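Side-chain contacts in Poly(A) ribonuclease POP2 (Saccharomyces cerevisiae, PDB 1UOC), which acts as a 3'-exoribonuclease that prefers poly(A) and is a probable catalytic subunit of the CCR4-NOT complex, the major cytoplasmic mRNA deadenylase: residues F169-N172 / S178-N181; Y227-L232 / L255-Q260. All coordinates share one frame; numbering follows the deposited sequence.

Interaction 1 of 2, residues F169-N172 / S178-N181; sequences FLIN and SMPN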
loop_
_atom_site.group_PDB
_atom_site.type_symbol
_atom_site.label_atom_id
_atom_site.label_comp_id
_atom_site.label_asym_id
_atom_site.label_seq_id
_atom_site.Cartn_x
_atom_site.Cartn_y
_atom_site.Cartn_z
ATOM N N PHE A 169 -6.302 -8.495 1.974
ATOM C CA PHE A 169 -7.198 -7.684 2.791
ATOM C C PHE A 169 -8.140 -6.833 1.928
ATOM O O PHE A 169 -9.359 -6.931 2.061
ATOM C CB PHE A 169 -6.375 -6.783 3.719
ATOM C CG PHE A 169 -7.069 -5.498 4.099
ATOM C CD1 PHE A 169 -8.290 -5.517 4.775
ATOM C CD2 PHE A 169 -6.514 -4.270 3.749
ATOM C CE1 PHE A 169 -8.949 -4.326 5.092
ATOM C CE2 PHE A 169 -7.153 -3.085 4.058
ATOM C CZ PHE A 169 -8.377 -3.104 4.731
ATOM N N LEU A 170 -7.578 -5.997 1.054
ATOM C CA LEU A 170 -8.389 -5.151 0.178
ATOM C C LEU A 170 -9.499 -5.941 -0.501
ATOM O O LEU A 170 -10.666 -5.551 -0.458
ATOM C CB LEU A 170 -7.526 -4.481 -0.899
ATOM C CG LEU A 170 -6.991 -3.081 -0.592
ATOM C CD1 LEU A 170 -6.319 -2.493 -1.829
ATOM C CD2 LEU A 170 -8.145 -2.192 -0.153
ATOM N N ILE A 171 -9.128 -7.049 -1.137
ATOM C CA ILE A 171 -10.093 -7.900 -1.814
ATOM C C ILE A 171 -11.123 -8.410 -0.809
ATOM O O ILE A 171 -12.306 -8.499 -1.114
ATOM C CB ILE A 171 -9.392 -9.116 -2.497
ATOM C CG1 ILE A 171 -9.483 -8.981 -4.014
ATOM C CG2 ILE A 171 -10.039 -10.436 -2.061
ATOM C CD1 ILE A 171 -8.984 -10.194 -4.748
ATOM N N ASN A 172 -10.660 -8.743 0.389
ATOM C CA ASN A 172 -11.531 -9.265 1.436
ATOM C C ASN A 172 -12.643 -8.291 1.834
ATOM O O ASN A 172 -13.766 -8.704 2.135
ATOM C CB ASN A 172 -10.703 -9.615 2.672
ATOM C CG ASN A 172 -11.488 -10.419 3.687
ATOM O OD1 ASN A 172 -11.265 -10.305 4.890
ATOM N ND2 ASN A 172 -12.404 -11.246 3.204
ATOM N N SER A 178 -16.768 -12.850 0.849
ATOM C CA SER A 178 -16.677 -14.175 0.247
ATOM C C SER A 178 -15.293 -14.365 -0.368
ATOM O O SER A 178 -15.138 -14.406 -1.589
ATOM C CB SER A 178 -17.753 -14.338 -0.836
ATOM O OG SER A 178 -19.059 -14.219 -0.297
ATOM N N MET A 179 -14.289 -14.467 0.494
ATOM C CA MET A 179 -12.908 -14.650 0.069
ATOM C C MET A 179 -12.758 -15.842 -0.862
ATOM O O MET A 179 -13.411 -16.867 -0.675
ATOM C CB MET A 179 -12.017 -14.863 1.291
ATOM C CG MET A 179 -11.298 -13.620 1.756
ATOM S SD MET A 179 -9.871 -13.244 0.725
ATOM C CE MET A 179 -8.660 -14.330 1.451
ATOM N N PRO A 180 -11.907 -15.719 -1.894
ATOM C CA PRO A 180 -11.700 -16.828 -2.827
ATOM C C PRO A 180 -11.265 -18.075 -2.061
ATOM O O PRO A 180 -10.980 -18.001 -0.864
ATOM C CB PRO A 180 -10.622 -16.289 -3.758
ATOM C CG PRO A 180 -11.007 -14.852 -3.859
ATOM C CD PRO A 180 -11.287 -14.487 -2.413
ATOM N N ASN A 181 -11.196 -19.209 -2.752
ATOM C CA ASN A 181 -10.845 -20.466 -2.097
ATOM C C ASN A 181 -9.496 -21.061 -2.493
ATOM O O ASN A 181 -9.081 -22.086 -1.957
ATOM C CB ASN A 181 -11.964 -21.479 -2.356
ATOM C CG ASN A 181 -12.088 -22.499 -1.251
ATOM O OD1 ASN A 181 -11.213 -23.345 -1.073
ATOM N ND2 ASN A 181 -13.177 -22.420 -0.490
#
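The amide nitrogen ND2 of Asn172 lies against the bent side chain of Met179, 3.0 Å from its CG and 4.1 Å from its SD. This is a helix of the DEDD nuclease (RNase D) domain, 165-174, meeting the loop that joins it to helix 183-193. The approach of ND2 to CG is unusually short, and its exact length is somewhat doubtful in a 2.30 Å model. The two side chains cross at about a right angle. Asn172 reaches the loop because its CG lies anti to the backbone N (chi1 -168°), which brings the amide group to the methionine; as modelled, ND2 is the nearer end and OD1 the farther. In Met179 the bend at chi2 (-78°) turns SD toward Ile171, whose CG2 it meets at 4.0 Å, again nearly perpendicular, and a further bend at chi3 sets the direction of CE. Outside the two segments, Met179 also packs on Met69 and Arg70 of helix 61-73, and Ile171 on Trp189, Val190 and Tyr193 of helix 183-193. A xenon atom sits against the apolar side chains of Leu170 and Ile171. Were Met179 cut back to an alanine, a gap would probably open between the loop and helix 165-174, with the Asn172 amide freer to turn and Ile171 CG2 lacking its sulfur neighbour. The loop side of Ile171 is completed by the proline ring, with CG2 lying 4.3 Å from Pro180 CD.

Interaction 2 of 2, residues Y227-L232 / L255-Q260; sequences YSLTTL and LLSFCQ
Leu232 and Ser257 make the closest approach, and the contact between the two segments is entirely one of van der Waals packing. CD1 of Leu232 lies 3.4 Å from Ser257 CB, tighter than carbon atoms usually sit, and 3.7 Å from Ser257 OG. Both side chains set out toward the other segment, and the leucine methyl runs onto the small serine; Leu232 CA and Ser257 CA are 7.4 Å apart. Leu232 chi2, at -107°, departs from a staggered value, which may reflect the tight fit of this methyl or simply the limits of the model. Leu229, one helical turn earlier, adds a looser touch: its CD2 is 4.1 Å from Ser257 OG. Two leucine methyls thus lie against one serine, which is buried.

The hydroxyls of Ser257 and Ser228 both bond within their own segment's surroundings. Ser257 turns its hydroxyl back along its own helix, with OG beside the backbone N and anti to the carbonyl carbon (chi1 -66°), and is hydrogen-bonded to Leu253 O; this satisfies the hydroxyl where it faces the leucines. At the start of helix 229-235, Ser228 is the N-cap: its OG accepts from Thr231 N at 3.1 Å, nearly straight at 167°, although the place of OG is less sure. Leu232 N donates to Ser228 O at 3.2 Å, so the same residue starts the helix with its backbone too.

On the flanks, Tyr204 of helix 200-207 packs on Leu232 and Leu200 on Ser257. What results is a buried helix-helix contact in the DEDD nuclease domain, in which a short, serine-capped helix lies against helix 247-264, the bearer of the predicted catalytic metal ligand Gln250.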
loop_
_atom_site.group_PDB
_atom_site.type_symbol
_atom_site.label_atom_id
_atom_site.label_comp_id
_atom_site.label_asym_id
_atom_site.label_seq_id
_atom_site.Cartn_x
_atom_site.Cartn_y
_atom_site.Cartn_z
ATOM N N TYR A 227 15.980 -6.428 1.297
ATOM C CA TYR A 227 14.899 -6.066 0.390
ATOM C C TYR A 227 13.816 -5.234 1.058
ATOM O O TYR A 227 12.731 -5.070 0.499
ATOM C CB TYR A 227 14.283 -7.332 -0.202
ATOM C CG TYR A 227 15.273 -8.190 -0.958
ATOM C CD1 TYR A 227 15.173 -9.580 -0.943
ATOM C CD2 TYR A 227 16.308 -7.612 -1.691
ATOM C CE1 TYR A 227 16.081 -10.378 -1.634
ATOM C CE2 TYR A 227 17.224 -8.401 -2.390
ATOM C CZ TYR A 227 17.104 -9.784 -2.356
ATOM O OH TYR A 227 18.008 -10.568 -3.042
ATOM N N SER A 228 14.100 -4.702 2.246
ATOM C CA SER A 228 13.108 -3.879 2.939
ATOM C C SER A 228 12.908 -2.540 2.212
ATOM O O SER A 228 13.780 -2.081 1.471
ATOM C CB SER A 228 13.533 -3.624 4.392
ATOM O OG SER A 228 14.520 -2.609 4.470
ATOM N N LEU A 229 11.746 -1.932 2.418
ATOM C CA LEU A 229 11.430 -0.653 1.797
ATOM C C LEU A 229 12.480 0.363 2.279
ATOM O O LEU A 229 12.919 1.236 1.528
ATOM C CB LEU A 229 10.027 -0.208 2.237
ATOM C CG LEU A 229 9.098 0.655 1.367
ATOM C CD1 LEU A 229 8.353 1.589 2.296
ATOM C CD2 LEU A 229 9.852 1.460 0.321
ATOM N N THR A 230 12.884 0.230 3.539
ATOM C CA THR A 230 13.862 1.136 4.136
ATOM C C THR A 230 15.232 1.127 3.447
ATOM O O THR A 230 15.766 2.195 3.135
ATOM C CB THR A 230 14.034 0.844 5.645
ATOM O OG1 THR A 230 12.801 1.120 6.326
ATOM C CG2 THR A 230 15.114 1.723 6.239
ATOM N N THR A 231 15.798 -0.053 3.199
ATOM C CA THR A 231 17.100 -0.117 2.542
ATOM C C THR A 231 16.987 0.361 1.103
ATOM O O THR A 231 17.926 0.921 0.540
ATOM C CB THR A 231 17.728 -1.557 2.616
ATOM O OG1 THR A 231 18.426 -1.854 1.401
ATOM C CG2 THR A 231 16.680 -2.601 2.868
ATOM N N LEU A 232 15.820 0.171 0.509
ATOM C CA LEU A 232 15.610 0.627 -0.858
ATOM C C LEU A 232 15.577 2.155 -0.844
ATOM O O LEU A 232 16.201 2.808 -1.683
ATOM C CB LEU A 232 14.291 0.069 -1.408
ATOM C CG LEU A 232 13.912 0.264 -2.883
ATOM C CD1 LEU A 232 12.818 1.290 -2.981
ATOM C CD2 LEU A 232 15.114 0.668 -3.715
ATOM N N LEU A 255 5.648 5.008 -2.787
ATOM C CA LEU A 255 5.415 5.697 -4.060
ATOM C C LEU A 255 6.619 6.540 -4.529
ATOM O O LEU A 255 6.955 6.566 -5.713
ATOM C CB LEU A 255 4.180 6.592 -3.932
ATOM C CG LEU A 255 3.693 7.280 -5.198
ATOM C CD1 LEU A 255 3.265 6.206 -6.209
ATOM C CD2 LEU A 255 2.538 8.222 -4.876
ATOM N N LEU A 256 7.244 7.247 -3.592
ATOM C CA LEU A 256 8.410 8.083 -3.889
ATOM C C LEU A 256 9.511 7.191 -4.439
ATOM O O LEU A 256 10.159 7.505 -5.437
ATOM C CB LEU A 256 8.901 8.751 -2.598
ATOM C CG LEU A 256 8.792 10.255 -2.347
ATOM C CD1 LEU A 256 7.741 10.887 -3.236
ATOM C CD2 LEU A 256 8.494 10.464 -0.857
ATOM N N SER A 257 9.712 6.065 -3.765
ATOM C CA SER A 257 10.728 5.111 -4.161
ATOM C C SER A 257 10.418 4.498 -5.519
ATOM O O SER A 257 11.301 4.387 -6.363
ATOM C CB SER A 257 10.869 4.014 -3.097
ATOM O OG SER A 257 11.365 4.559 -1.883
ATOM N N PHE A 258 9.167 4.110 -5.740
ATOM C CA PHE A 258 8.800 3.522 -7.022
ATOM C C PHE A 258 9.090 4.471 -8.178
ATOM O O PHE A 258 9.731 4.101 -9.156
ATOM C CB PHE A 258 7.309 3.168 -7.065
ATOM C CG PHE A 258 6.880 2.596 -8.368
ATOM C CD1 PHE A 258 7.119 1.256 -8.665
ATOM C CD2 PHE A 258 6.311 3.410 -9.344
ATOM C CE1 PHE A 258 6.804 0.736 -9.926
ATOM C CE2 PHE A 258 5.994 2.904 -10.604
ATOM C CZ PHE A 258 6.242 1.559 -10.896
ATOM N N CYS A 259 8.588 5.693 -8.071
ATOM C CA CYS A 259 8.771 6.664 -9.128
ATOM C C CYS A 259 10.231 7.084 -9.354
ATOM O O CYS A 259 10.626 7.363 -10.486
ATOM C CB CYS A 259 7.881 7.879 -8.851
ATOM S SG CYS A 259 6.117 7.499 -8.957
ATOM N N GLN A 260 11.025 7.126 -8.290
ATOM C CA GLN A 260 12.425 7.506 -8.421
ATOM C C GLN A 260 13.224 6.341 -8.997
ATOM O O GLN A 260 14.012 6.518 -9.932
ATOM C CB GLN A 260 13.002 7.908 -7.069
ATOM C CG GLN A 260 14.418 8.436 -7.169
ATOM C CD GLN A 260 14.473 9.852 -7.722
ATOM O OE1 GLN A 260 13.677 10.234 -8.586
ATOM N NE2 GLN A 260 15.426 10.638 -7.231
#

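Overall arrangement
Interactions 1 and 2 lie on opposite sides of the centre of the domain, with centres 27 Å apart and nearest atoms about 14 Å apart, and they follow one another along the chain. Each involves a helix that carries a predicted catalytic metal ligand. In interaction 1 the side chain of Ile171 is about 10 Å from that of Asp166, on the same helix. In interaction 2 the side chain of Leu229 comes to about 4 Å from that of Gln250 and about 7 Å from that of Ser44. Xenon lies beside interaction 1, about 3 Å from the Ile171 side chain.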